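Long-range contacts in RNA-dependent RNA polymerase (Farallon virus, PDB 6DX5), which probably carries out RNA-directed RNA synthesis as a whole, and is represented here by its viral OTU cysteine protease domain, a deubiquitinase: residues F26-V31 / D176-I181; R40-L45 / R164-V169; S69-A74 / A129-S134; N137-I142 / G158-P163. One frame throughout, in Å; residues are numbered along the deposited sequence.

Overall arrangement
The first contact met from the N terminus is contact 1, which pairs strand 26-29 with strand 174-180 near the C terminus. This closes the longest loop, and the other three contacts lie within it. Contact 2 follows, packing helix 37-47 on strand 166-171; its loop in turn encloses contacts 3 and 4. Contact 3 joins the start of helix 72-86 to helix 126-136. A short turn leads from that helix into strand 140-145, and there contact 4 ties 137-142 to the loop 158-163. Contacts 3 and 4 follow in series, so none cross. Contacts 1, 2 and 4 meet on the mixed sheet; contact 3 lies in the helical part.

Contact 1 of 4, residues F26-V31 / D176-I181; sequences FERIRV and DALKLI
Asp176 reaches three residues of 26-31 with its carboxylate. OD2 accepts the backbone N-H of Val31, with N and OD2 2.9 Å apart, and the donor comes from above the carboxylate plane. OD1 forms a salt bridge with Arg28 NH1 at 3.0 Å. The hydrogen bond within that bridge is weak, bent to 126°, and the guanidinium and carboxylate planes stand 78° apart. Water 1 donates to Asp176 OD1 at 2.6 Å and accepts from Arg30 NH1. Arg30 NH1 also lies 3.7 Å above the centre of the Arg28 guanidinium. Both arginines thus lie by the same acid, Arg28 directly and Arg30 through the water. Arg28 leaves the backbone with CG anti to N (chi1 179°), then bends at chi2 and chi3 to bring NH1 back to Asp176. His174 NE2 is a second partner of OD2.

At the other end, the Phe26 ring is held between two leucines. Leu178 CD1 sits 4.1 Å from the ring centroid over one face, and Leu180 CD1 sits 3.8 Å from it over the opposite face. Both are CH-pi contacts. On the sheet face opposite Arg28 and Leu178, Ile29 CD1 packs on Lys179 CG at 3.8 Å.

An antiparallel ladder carries these side chains. Glu27 with Lys179 and Ile29 with Ala177 are hydrogen-bonded pairs, each with two backbone bonds. Strand 26-29 is outermost on its side of the sheet within this chain. Strand 174-180 bonds in turn to strand 166-171. Tyr44 of helix 37-47 packs on Ile29 and Lys179, Leu45 on Ala177, and Trp143 of strand 140-145 meets the Phe26 ring.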
loop_
_atom_site.group_PDB
_atom_site.type_symbol
_atom_site.label_atom_id
_atom_site.label_comp_id
_atom_site.label_asym_id
_atom_site.label_seq_id
_atom_site.Cartn_x
_atom_site.Cartn_y
_atom_site.Cartn_z
ATOM N N PHE A 26 -14.596 19.411 -0.775
ATOM C CA PHE A 26 -15.262 18.657 0.271
ATOM C C PHE A 26 -15.377 19.473 1.546
ATOM O O PHE A 26 -14.518 20.301 1.871
ATOM C CB PHE A 26 -14.519 17.391 0.655
ATOM C CG PHE A 26 -14.318 16.412 -0.462
ATOM C CD1 PHE A 26 -15.265 15.413 -0.702
ATOM C CD2 PHE A 26 -13.156 16.437 -1.234
ATOM C CE1 PHE A 26 -15.078 14.481 -1.721
ATOM C CE2 PHE A 26 -12.956 15.479 -2.254
ATOM C CZ PHE A 26 -13.937 14.510 -2.494
ATOM N N GLU A 27 -16.424 19.193 2.296
ATOM C CA GLU A 27 -16.450 19.568 3.693
ATOM C C GLU A 27 -15.983 18.336 4.470
ATOM O O GLU A 27 -16.272 17.209 4.089
ATOM C CB GLU A 27 -17.844 20.059 4.103
ATOM C CG GLU A 27 -18.666 19.076 4.830
ATOM C CD GLU A 27 -19.946 19.662 5.422
ATOM O OE1 GLU A 27 -20.934 19.816 4.695
ATOM O OE2 GLU A 27 -19.951 19.974 6.614
ATOM N N ARG A 28 -15.140 18.546 5.454
ATOM C CA ARG A 28 -14.569 17.464 6.236
ATOM C C ARG A 28 -15.303 17.401 7.577
ATOM O O ARG A 28 -15.545 18.449 8.216
ATOM C CB ARG A 28 -13.074 17.736 6.450
ATOM C CG ARG A 28 -12.369 16.650 7.286
ATOM C CD ARG A 28 -12.267 17.074 8.714
ATOM N NE ARG A 28 -11.340 18.206 8.765
ATOM C CZ ARG A 28 -10.031 18.040 8.902
ATOM N NH1 ARG A 28 -9.579 16.796 9.039
ATOM N NH2 ARG A 28 -9.197 19.072 8.918
ATOM N N ILE A 29 -15.694 16.202 7.992
ATOM C CA ILE A 29 -16.420 16.001 9.249
ATOM C C ILE A 29 -15.509 15.193 10.161
ATOM O O ILE A 29 -15.127 14.067 9.834
ATOM C CB ILE A 29 -17.774 15.304 9.046
ATOM C CG1 ILE A 29 -18.670 16.136 8.118
ATOM C CG2 ILE A 29 -18.494 15.144 10.373
ATOM C CD1 ILE A 29 -18.567 15.742 6.680
ATOM N N ARG A 30 -15.098 15.805 11.268
ATOM C CA ARG A 30 -14.199 15.158 12.225
ATOM C C ARG A 30 -14.922 14.103 13.047
ATOM O O ARG A 30 -16.041 14.336 13.504
ATOM C CB ARG A 30 -13.614 16.209 13.170
ATOM C CG ARG A 30 -12.858 17.303 12.469
ATOM C CD ARG A 30 -12.203 18.223 13.496
ATOM N NE ARG A 30 -11.627 19.415 12.869
ATOM C CZ ARG A 30 -10.363 19.501 12.477
ATOM N NH1 ARG A 30 -9.554 18.453 12.618
ATOM N NH2 ARG A 30 -9.915 20.621 11.958
ATOM N N VAL A 31 -14.269 12.949 13.262
ATOM C CA VAL A 31 -14.812 11.880 14.104
ATOM C C VAL A 31 -13.875 11.726 15.286
ATOM O O VAL A 31 -12.777 12.271 15.286
ATOM C CB VAL A 31 -14.987 10.547 13.346
ATOM C CG1 VAL A 31 -15.903 10.785 12.122
ATOM C CG2 VAL A 31 -13.634 10.060 12.882
ATOM N N ASP A 176 -10.928 10.925 8.921
ATOM C CA ASP A 176 -12.189 11.673 9.071
ATOM C C ASP A 176 -13.065 11.449 7.826
ATOM O O ASP A 176 -12.596 10.925 6.798
ATOM C CB ASP A 176 -11.932 13.189 9.261
ATOM C CG ASP A 176 -11.370 13.542 10.643
ATOM O OD1 ASP A 176 -10.480 14.453 10.701
ATOM O OD2 ASP A 176 -11.859 12.971 11.696
ATOM N N ALA A 177 -14.335 11.897 7.891
ATOM C CA ALA A 177 -15.255 11.762 6.759
ATOM C C ALA A 177 -15.176 12.991 5.866
ATOM O O ALA A 177 -14.832 14.078 6.339
ATOM C CB ALA A 177 -16.685 11.567 7.260
ATOM N N LEU A 178 -15.484 12.819 4.568
ATOM C CA LEU A 178 -15.577 13.934 3.597
ATOM C C LEU A 178 -16.938 13.915 2.910
ATOM O O LEU A 178 -17.392 12.860 2.474
ATOM C CB LEU A 178 -14.516 13.838 2.492
ATOM C CG LEU A 178 -13.048 13.978 2.878
ATOM C CD1 LEU A 178 -12.164 13.715 1.706
ATOM C CD2 LEU A 178 -12.797 15.388 3.463
ATOM N N LYS A 179 -17.603 15.066 2.819
ATOM C CA LYS A 179 -18.791 15.187 1.978
ATOM C C LYS A 179 -18.513 16.161 0.849
ATOM O O LYS A 179 -17.880 17.205 1.051
ATOM C CB LYS A 179 -19.993 15.636 2.774
ATOM C CG LYS A 179 -20.470 14.501 3.651
ATOM C CD LYS A 179 -21.768 14.806 4.306
ATOM C CE LYS A 179 -22.421 13.489 4.778
ATOM N NZ LYS A 179 -23.628 13.765 5.650
ATOM N N LEU A 180 -18.958 15.800 -0.343
ATOM C CA LEU A 180 -18.712 16.640 -1.497
ATOM C C LEU A 180 -19.564 17.906 -1.392
ATOM O O LEU A 180 -20.744 17.848 -1.031
ATOM C CB LEU A 180 -19.033 15.860 -2.762
ATOM C CG LEU A 180 -18.363 16.214 -4.078
ATOM C CD1 LEU A 180 -16.873 16.171 -3.992
ATOM C CD2 LEU A 180 -18.805 15.217 -5.111
ATOM N N ILE A 181 -18.958 19.057 -1.708
ATOM C CA ILE A 181 -19.662 20.332 -1.558
ATOM C C ILE A 181 -20.806 20.457 -2.566
ATOM O O ILE A 181 -21.882 20.973 -2.234
ATOM C CB ILE A 181 -18.680 21.509 -1.685
ATOM C CG1 ILE A 181 -17.684 21.556 -0.534
ATOM C CG2 ILE A 181 -19.421 22.828 -1.730
ATOM C CD1 ILE A 181 -16.615 22.655 -0.759
HETATM O O HOH W 1 -9.884 15.478 12.998
#

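Contact 2 of 4, residues R40-L45 / R164-V169; sequences RAFAYL and RAFNIV
Phe42 turns the edge of its ring toward the face of Phe166. The centroids are 5.6 Å apart and the planes make 65°, a T-shaped (edge-to-face) pair. Phe42 CE1 leads, 4.1 Å from Phe166 CG. The Phe42 side chain starts with CG anti to the backbone N (chi1 -175°), which brings its ring near Phe166, although its CB does not point at the strand.

Leu45, one helical turn on from Ala41, takes a different side of Phe166. Its CB is 3.7 Å from Phe166 CD1, near the plane of that ring and at its edge. Its branch CD1 runs on against the strand backbone and close to Asn167 O. Ile168 answers from the strand with CD1, which lies 4.1 Å from Ala41 CB and 3.9 Å from Phe42 N. The same methyl also stands at the edge of the Phe42 ring.

Helix 40-45 and strand 166-169 run at 147° to each other, with axes 8.9 Å apart. The Asn167 side chain starts away from the helix, and its OD1 accepts a hydrogen bond from Trp143 NE1. Phe46 also meets both aromatic rings, and a bound DTT lies near Phe166.

The helix is thus laid on one face of the OTU sheet by apolar groups. Backbone groups of Phe166, Asn167 and Ile168 bond to neighbouring strands. The chemistry implies a join that depends on the fit of rings and methyls, with no directed polar bond between the two segments.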
loop_
_atom_site.group_PDB
_atom_site.type_symbol
_atom_site.label_atom_id
_atom_site.label_comp_id
_atom_site.label_asym_id
_atom_site.label_seq_id
_atom_site.Cartn_x
_atom_site.Cartn_y
_atom_site.Cartn_z
ATOM N N ARG A 40 -15.582 4.858 12.327
ATOM C CA ARG A 40 -16.455 6.005 12.637
ATOM C C ARG A 40 -16.662 6.903 11.422
ATOM O O ARG A 40 -17.779 7.409 11.178
ATOM C CB ARG A 40 -15.861 6.849 13.766
ATOM C CG ARG A 40 -15.887 6.148 15.122
ATOM C CD ARG A 40 -15.143 6.990 16.202
ATOM N NE ARG A 40 -15.389 6.388 17.502
ATOM C CZ ARG A 40 -16.466 6.670 18.221
ATOM N NH1 ARG A 40 -17.338 7.594 17.775
ATOM N NH2 ARG A 40 -16.674 6.055 19.372
ATOM N N ALA A 41 -15.587 7.146 10.671
ATOM C CA ALA A 41 -15.711 7.928 9.444
ATOM C C ALA A 41 -16.659 7.234 8.470
ATOM O O ALA A 41 -17.617 7.838 7.970
ATOM C CB ALA A 41 -14.318 8.136 8.816
ATOM N N PHE A 42 -16.476 5.936 8.262
ATOM C CA PHE A 42 -17.370 5.286 7.310
ATOM C C PHE A 42 -18.785 5.239 7.882
ATOM O O PHE A 42 -19.753 5.558 7.184
ATOM C CB PHE A 42 -16.840 3.877 6.920
ATOM C CG PHE A 42 -17.654 3.226 5.850
ATOM C CD1 PHE A 42 -17.487 3.576 4.519
ATOM C CD2 PHE A 42 -18.640 2.316 6.179
ATOM C CE1 PHE A 42 -18.274 2.988 3.520
ATOM C CE2 PHE A 42 -19.454 1.723 5.194
ATOM C CZ PHE A 42 -19.260 2.059 3.857
ATOM N N ALA A 43 -18.935 4.934 9.170
ATOM C CA ALA A 43 -20.289 4.910 9.711
ATOM C C ALA A 43 -20.966 6.289 9.572
ATOM O O ALA A 43 -22.176 6.390 9.310
ATOM C CB ALA A 43 -20.246 4.441 11.175
ATOM N N TYR A 44 -20.208 7.367 9.718
ATOM C CA TYR A 44 -20.827 8.677 9.573
ATOM C C TYR A 44 -21.387 8.868 8.168
ATOM O O TYR A 44 -22.522 9.342 8.005
ATOM C CB TYR A 44 -19.841 9.790 9.912
ATOM C CG TYR A 44 -20.511 11.123 9.712
ATOM C CD1 TYR A 44 -21.301 11.691 10.714
ATOM C CD2 TYR A 44 -20.371 11.809 8.521
ATOM C CE1 TYR A 44 -21.938 12.930 10.528
ATOM C CE2 TYR A 44 -20.992 13.059 8.329
ATOM C CZ TYR A 44 -21.768 13.603 9.328
ATOM O OH TYR A 44 -22.347 14.846 9.115
ATOM N N LEU A 45 -20.616 8.492 7.126
ATOM C CA LEU A 45 -21.109 8.686 5.760
ATOM C C LEU A 45 -22.214 7.704 5.432
ATOM O O LEU A 45 -23.196 8.063 4.779
ATOM C CB LEU A 45 -19.995 8.504 4.735
ATOM C CG LEU A 45 -18.871 9.515 4.893
ATOM C CD1 LEU A 45 -17.726 9.252 3.911
ATOM C CD2 LEU A 45 -19.485 10.897 4.690
ATOM N N ARG A 164 -19.948 9.535 -6.548
ATOM C CA ARG A 164 -20.824 8.430 -6.211
ATOM C C ARG A 164 -20.189 7.495 -5.170
ATOM O O ARG A 164 -20.649 6.370 -4.978
ATOM C CB ARG A 164 -21.185 7.689 -7.492
ATOM C CG ARG A 164 -22.176 8.444 -8.375
ATOM C CD ARG A 164 -23.595 7.906 -8.126
ATOM N NE ARG A 164 -23.760 6.520 -8.602
ATOM C CZ ARG A 164 -24.608 5.631 -8.078
ATOM N NH1 ARG A 164 -25.372 5.968 -7.038
ATOM N NH2 ARG A 164 -24.678 4.397 -8.581
ATOM N N ALA A 165 -19.134 7.940 -4.499
ATOM C CA ALA A 165 -18.379 7.115 -3.574
ATOM C C ALA A 165 -18.448 7.692 -2.156
ATOM O O ALA A 165 -18.906 8.812 -1.929
ATOM C CB ALA A 165 -16.923 7.018 -4.035
ATOM N N PHE A 166 -17.978 6.917 -1.187
ATOM C CA PHE A 166 -17.830 7.392 0.182
ATOM C C PHE A 166 -16.388 7.826 0.319
ATOM O O PHE A 166 -15.481 7.024 0.096
ATOM C CB PHE A 166 -18.213 6.287 1.164
ATOM C CG PHE A 166 -19.653 5.870 1.022
ATOM C CD1 PHE A 166 -20.652 6.608 1.637
ATOM C CD2 PHE A 166 -20.008 4.851 0.154
ATOM C CE1 PHE A 166 -21.993 6.296 1.470
ATOM C CE2 PHE A 166 -21.333 4.496 -0.018
ATOM C CZ PHE A 166 -22.343 5.207 0.637
ATOM N N ASN A 167 -16.173 9.098 0.626
ATOM C CA ASN A 167 -14.840 9.696 0.565
ATOM C C ASN A 167 -14.345 9.876 1.993
ATOM O O ASN A 167 -15.046 10.473 2.841
ATOM C CB ASN A 167 -14.869 11.060 -0.157
ATOM C CG ASN A 167 -15.040 10.929 -1.651
ATOM O OD1 ASN A 167 -14.066 10.704 -2.389
ATOM N ND2 ASN A 167 -16.288 11.022 -2.110
ATOM N N ILE A 168 -13.133 9.409 2.260
ATOM C CA ILE A 168 -12.575 9.489 3.602
ATOM C C ILE A 168 -11.209 10.121 3.477
ATOM O O ILE A 168 -10.501 9.859 2.503
ATOM C CB ILE A 168 -12.539 8.082 4.214
ATOM C CG1 ILE A 168 -13.998 7.595 4.372
ATOM C CG2 ILE A 168 -11.722 8.031 5.507
ATOM C CD1 ILE A 168 -14.143 6.390 5.164
ATOM N N VAL A 169 -10.861 11.025 4.405
ATOM C CA VAL A 169 -9.545 11.650 4.379
ATOM C C VAL A 169 -8.718 10.998 5.471
ATOM O O VAL A 169 -9.235 10.657 6.536
ATOM C CB VAL A 169 -9.630 13.175 4.579
ATOM C CG1 VAL A 169 -10.294 13.518 5.925
ATOM C CG2 VAL A 169 -8.258 13.824 4.532
#

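Contact 3 of 4, residues S69-A74 / A129-S134; sequences SECHGA and AEMLAS
Glu130 places its carboxylate at the N-terminal end of helix 72-86, where Cys71 holds the N-cap position. This is a helix-to-helix join in the helical part of the OTU domain. Glu130 has the most surface buried here. Its side chain leaves with CG anti to the backbone N (chi1 169°) and stays extended to reach across from helix 126-136. OE1 accepts the backbone N-H of Gly73 at 2.8 Å, nearly straight at 164°, through its syn lone pair. OE2 stands in the plane of the His72 ring at its edge, 3.4 Å from CD2. The positive end of the helix dipole would be expected to stabilise a charged carboxylate.

Met131 and Cys71 form the apolar half. Met131 CG lies 3.8 Å from Cys71 SG, and the extended chain takes CE on to Ala74 CB, also at 3.8 Å. Tyr63 packs against Met131, and Phe157 against Glu130. The His72 ring also meets Tyr80 of the second subunit edge-to-face.

A water bridges the two helices: it donates to Glu130 OE1 at 2.6 Å and accepts from Ala74 N at 3.1 Å.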
loop_
_atom_site.group_PDB
_atom_site.type_symbol
_atom_site.label_atom_id
_atom_site.label_comp_id
_atom_site.label_asym_id
_atom_site.label_seq_id
_atom_site.Cartn_x
_atom_site.Cartn_y
_atom_site.Cartn_z
ATOM N N SER A 69 -10.575 -15.243 1.169
ATOM C CA SER A 69 -9.662 -15.230 0.037
ATOM C C SER A 69 -9.798 -13.969 -0.812
ATOM O O SER A 69 -8.958 -13.758 -1.689
ATOM C CB SER A 69 -9.853 -16.491 -0.823
ATOM O OG SER A 69 -11.072 -16.417 -1.525
ATOM N N GLU A 70 -10.810 -13.126 -0.575
ATOM C CA GLU A 70 -10.956 -11.857 -1.280
ATOM C C GLU A 70 -10.418 -10.691 -0.463
ATOM O O GLU A 70 -10.400 -9.557 -0.957
ATOM C CB GLU A 70 -12.434 -11.609 -1.658
ATOM C CG GLU A 70 -13.064 -12.748 -2.456
ATOM C CD GLU A 70 -12.202 -13.139 -3.662
ATOM O OE1 GLU A 70 -11.777 -14.338 -3.735
ATOM O OE2 GLU A 70 -11.908 -12.241 -4.510
ATOM N N CYS A 71 -9.951 -10.951 0.760
ATOM C CA CYS A 71 -9.408 -9.913 1.635
ATOM C C CYS A 71 -7.925 -9.764 1.337
ATOM O O CYS A 71 -7.058 -10.111 2.152
ATOM C CB CYS A 71 -9.650 -10.258 3.096
ATOM S SG CYS A 71 -11.402 -10.376 3.376
ATOM N N HIS A 72 -7.645 -9.210 0.142
ATOM C CA HIS A 72 -6.290 -9.269 -0.392
ATOM C C HIS A 72 -5.299 -8.549 0.504
ATOM O O HIS A 72 -4.210 -9.068 0.753
ATOM C CB HIS A 72 -6.267 -8.717 -1.805
ATOM C CG HIS A 72 -7.082 -9.540 -2.733
ATOM N ND1 HIS A 72 -6.626 -10.738 -3.248
ATOM C CD2 HIS A 72 -8.351 -9.393 -3.173
ATOM C CE1 HIS A 72 -7.566 -11.272 -4.008
ATOM N NE2 HIS A 72 -8.622 -10.472 -3.983
ATOM N N GLY A 73 -5.653 -7.359 1.002
ATOM C CA GLY A 73 -4.731 -6.638 1.868
ATOM C C GLY A 73 -4.414 -7.429 3.131
ATOM O O GLY A 73 -3.255 -7.693 3.442
ATOM N N ALA A 74 -5.450 -7.847 3.868
ATOM C CA ALA A 74 -5.182 -8.498 5.148
ATOM C C ALA A 74 -4.587 -9.899 4.960
ATOM O O ALA A 74 -3.659 -10.281 5.685
ATOM C CB ALA A 74 -6.458 -8.557 5.990
ATOM N N ALA A 129 -11.328 -1.134 4.706
ATOM C CA ALA A 129 -11.939 -0.460 3.550
ATOM C C ALA A 129 -12.185 -1.453 2.404
ATOM O O ALA A 129 -13.241 -1.441 1.768
ATOM C CB ALA A 129 -11.054 0.693 3.048
ATOM N N GLU A 130 -11.217 -2.305 2.119
ATOM C CA GLU A 130 -11.402 -3.269 1.061
ATOM C C GLU A 130 -12.579 -4.198 1.365
ATOM O O GLU A 130 -13.360 -4.555 0.467
ATOM C CB GLU A 130 -10.106 -4.053 0.892
ATOM C CG GLU A 130 -10.225 -5.241 0.016
ATOM C CD GLU A 130 -8.880 -5.935 -0.256
ATOM O OE1 GLU A 130 -7.950 -5.887 0.608
ATOM O OE2 GLU A 130 -8.755 -6.501 -1.401
ATOM N N MET A 131 -12.708 -4.623 2.624
ATOM C CA MET A 131 -13.764 -5.565 2.991
ATOM C C MET A 131 -15.125 -4.908 2.848
ATOM O O MET A 131 -16.056 -5.498 2.281
ATOM C CB MET A 131 -13.534 -6.022 4.430
ATOM C CG MET A 131 -12.190 -6.840 4.578
ATOM S SD MET A 131 -11.887 -7.170 6.308
ATOM C CE MET A 131 -10.139 -7.799 6.242
ATOM N N LEU A 132 -15.244 -3.678 3.383
ATOM C CA LEU A 132 -16.501 -2.956 3.370
ATOM C C LEU A 132 -16.948 -2.686 1.944
ATOM O O LEU A 132 -18.137 -2.779 1.642
ATOM C CB LEU A 132 -16.315 -1.636 4.111
ATOM C CG LEU A 132 -16.157 -1.829 5.618
ATOM C CD1 LEU A 132 -15.764 -0.452 6.263
ATOM C CD2 LEU A 132 -17.536 -2.333 6.124
ATOM N N ALA A 133 -16.002 -2.331 1.054
ATOM C CA ALA A 133 -16.361 -2.029 -0.324
ATOM C C ALA A 133 -16.990 -3.248 -0.995
ATOM O O ALA A 133 -18.038 -3.134 -1.650
ATOM C CB ALA A 133 -15.127 -1.573 -1.109
ATOM N N SER A 134 -16.402 -4.434 -0.781
ATOM C CA SER A 134 -16.974 -5.652 -1.337
ATOM C C SER A 134 -18.217 -6.073 -0.569
ATOM O O SER A 134 -19.219 -6.470 -1.172
ATOM C CB SER A 134 -15.939 -6.776 -1.322
ATOM O OG SER A 134 -14.825 -6.437 -2.128
HETATM O O HOH W 2 -8.274 -6.802 2.968
#

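Contact 4 of 4, residues N137-I142 / G158-P163; sequences NVTIVI and GTDSVP
Thr139 and Asp160 hold this contact through two direct hydrogen bonds. The backbone N of Asp160 donates to Thr139 OG1 at 2.9 Å, with an angle of 154°. The hydroxyl then donates to Asp160 OD2 at 3.2 Å, meeting the oxygen from above the carboxylate plane. OG1 therefore acts as acceptor and donor to the same residue. It lies anti to its own carbonyl carbon (chi1 -61°), on the side of Asp160.

A water adds a second route between the same two residues. Water 3 accepts from Thr139 N at 3.0 Å and donates to Asp160 OD2 at 3.1 Å.

Packing adds a little. Thr139 CB lies 3.7 Å from Asp160 CB, and Thr139 CG2 lies 3.7 Å from Asp160 O. Gly158 passes close beside the threonine, with Gly158 C 3.6 Å from Thr139 OG1. Lys156 NZ bonds both Gly158 O and Asp160 O.

Asn137, with positive phi, is the C-prime residue of a Schellman motif that ends helix 126-136; Val138 N bonds Ala133 O. The chain then enters strand 140-145 of the OTU sheet. The contact joins this entry to the loop linking strands 151-157 and 166-171, which both flank strand 140-145.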
loop_
_atom_site.group_PDB
_atom_site.type_symbol
_atom_site.label_atom_id
_atom_site.label_comp_id
_atom_site.label_asym_id
_atom_site.label_seq_id
_atom_site.Cartn_x
_atom_site.Cartn_y
_atom_site.Cartn_z
ATOM N N ASN A 137 -20.955 -3.567 -1.514
ATOM C CA ASN A 137 -21.029 -3.179 -2.935
ATOM C C ASN A 137 -20.984 -1.656 -3.125
ATOM O O ASN A 137 -21.813 -1.084 -3.825
ATOM C CB ASN A 137 -22.290 -3.762 -3.598
ATOM C CG ASN A 137 -22.259 -3.607 -5.092
ATOM O OD1 ASN A 137 -21.169 -3.508 -5.696
ATOM N ND2 ASN A 137 -23.432 -3.590 -5.714
ATOM N N VAL A 138 -20.035 -0.989 -2.464
ATOM C CA VAL A 138 -19.886 0.459 -2.574
ATOM C C VAL A 138 -18.443 0.752 -2.917
ATOM O O VAL A 138 -17.581 -0.132 -2.882
ATOM C CB VAL A 138 -20.267 1.237 -1.299
ATOM C CG1 VAL A 138 -21.705 1.046 -0.981
ATOM C CG2 VAL A 138 -19.353 0.859 -0.088
ATOM N N THR A 139 -18.196 2.021 -3.254
ATOM C CA THR A 139 -16.865 2.532 -3.499
ATOM C C THR A 139 -16.418 3.400 -2.328
ATOM O O THR A 139 -17.144 4.319 -1.897
ATOM C CB THR A 139 -16.858 3.304 -4.807
ATOM O OG1 THR A 139 -17.214 2.382 -5.838
ATOM C CG2 THR A 139 -15.465 3.865 -5.111
ATOM N N ILE A 140 -15.222 3.127 -1.823
ATOM C CA ILE A 140 -14.637 3.937 -0.758
ATOM C C ILE A 140 -13.365 4.556 -1.310
ATOM O O ILE A 140 -12.526 3.840 -1.886
ATOM C CB ILE A 140 -14.354 3.104 0.508
ATOM C CG1 ILE A 140 -15.633 2.528 1.003
ATOM C CG2 ILE A 140 -13.750 3.989 1.662
ATOM C CD1 ILE A 140 -15.443 1.430 2.104
ATOM N N VAL A 141 -13.229 5.877 -1.148
ATOM C CA VAL A 141 -12.050 6.605 -1.593
ATOM C C VAL A 141 -11.291 7.072 -0.366
ATOM O O VAL A 141 -11.886 7.662 0.531
ATOM C CB VAL A 141 -12.440 7.797 -2.475
ATOM C CG1 VAL A 141 -11.233 8.460 -2.974
ATOM C CG2 VAL A 141 -13.344 7.315 -3.630
ATOM N N ILE A 142 -9.983 6.804 -0.317
ATOM C CA ILE A 142 -9.130 7.217 0.794
ATOM C C ILE A 142 -8.197 8.296 0.266
ATOM O O ILE A 142 -7.365 8.033 -0.607
ATOM C CB ILE A 142 -8.304 6.066 1.378
ATOM C CG1 ILE A 142 -9.159 4.822 1.673
ATOM C CG2 ILE A 142 -7.570 6.567 2.642
ATOM C CD1 ILE A 142 -9.983 4.964 2.864
ATOM N N GLY A 158 -13.334 -0.115 -5.289
ATOM C CA GLY A 158 -14.574 -0.047 -6.034
ATOM C C GLY A 158 -14.413 0.751 -7.314
ATOM O O GLY A 158 -13.423 1.453 -7.525
ATOM N N THR A 159 -15.433 0.638 -8.177
ATOM C CA THR A 159 -15.401 1.209 -9.525
ATOM C C THR A 159 -16.204 2.493 -9.716
ATOM O O THR A 159 -16.198 3.027 -10.826
ATOM C CB THR A 159 -15.939 0.201 -10.537
ATOM O OG1 THR A 159 -17.263 -0.170 -10.140
ATOM C CG2 THR A 159 -15.034 -1.014 -10.596
ATOM N N ASP A 160 -16.948 2.970 -8.715
ATOM C CA ASP A 160 -17.715 4.200 -8.912
ATOM C C ASP A 160 -16.800 5.422 -8.942
ATOM O O ASP A 160 -15.642 5.385 -8.508
ATOM C CB ASP A 160 -18.751 4.396 -7.803
ATOM C CG ASP A 160 -19.915 3.428 -7.903
ATOM O OD1 ASP A 160 -20.522 3.332 -9.003
ATOM O OD2 ASP A 160 -20.220 2.772 -6.866
ATOM N N SER A 161 -17.352 6.525 -9.434
ATOM C CA SER A 161 -16.636 7.779 -9.469
ATOM C C SER A 161 -16.688 8.439 -8.100
ATOM O O SER A 161 -17.515 8.089 -7.236
ATOM C CB SER A 161 -17.247 8.721 -10.498
ATOM O OG SER A 161 -18.610 8.845 -10.186
ATOM N N VAL A 162 -15.778 9.414 -7.919
ATOM C CA VAL A 162 -15.693 10.141 -6.653
ATOM C C VAL A 162 -17.045 10.647 -6.176
ATOM O O VAL A 162 -17.370 10.445 -4.995
ATOM C CB VAL A 162 -14.634 11.254 -6.754
ATOM C CG1 VAL A 162 -14.775 12.208 -5.598
ATOM C CG2 VAL A 162 -13.236 10.602 -6.807
ATOM N N PRO A 163 -17.861 11.319 -6.998
ATOM C CA PRO A 163 -19.128 11.860 -6.459
ATOM C C PRO A 163 -20.143 10.773 -6.086
ATOM O O PRO A 163 -21.079 11.045 -5.312
ATOM C CB PRO A 163 -19.633 12.783 -7.584
ATOM C CG PRO A 163 -18.905 12.369 -8.794
ATOM C CD PRO A 163 -17.579 11.832 -8.352
HETATM O O HOH W 3 -20.473 3.803 -3.957
#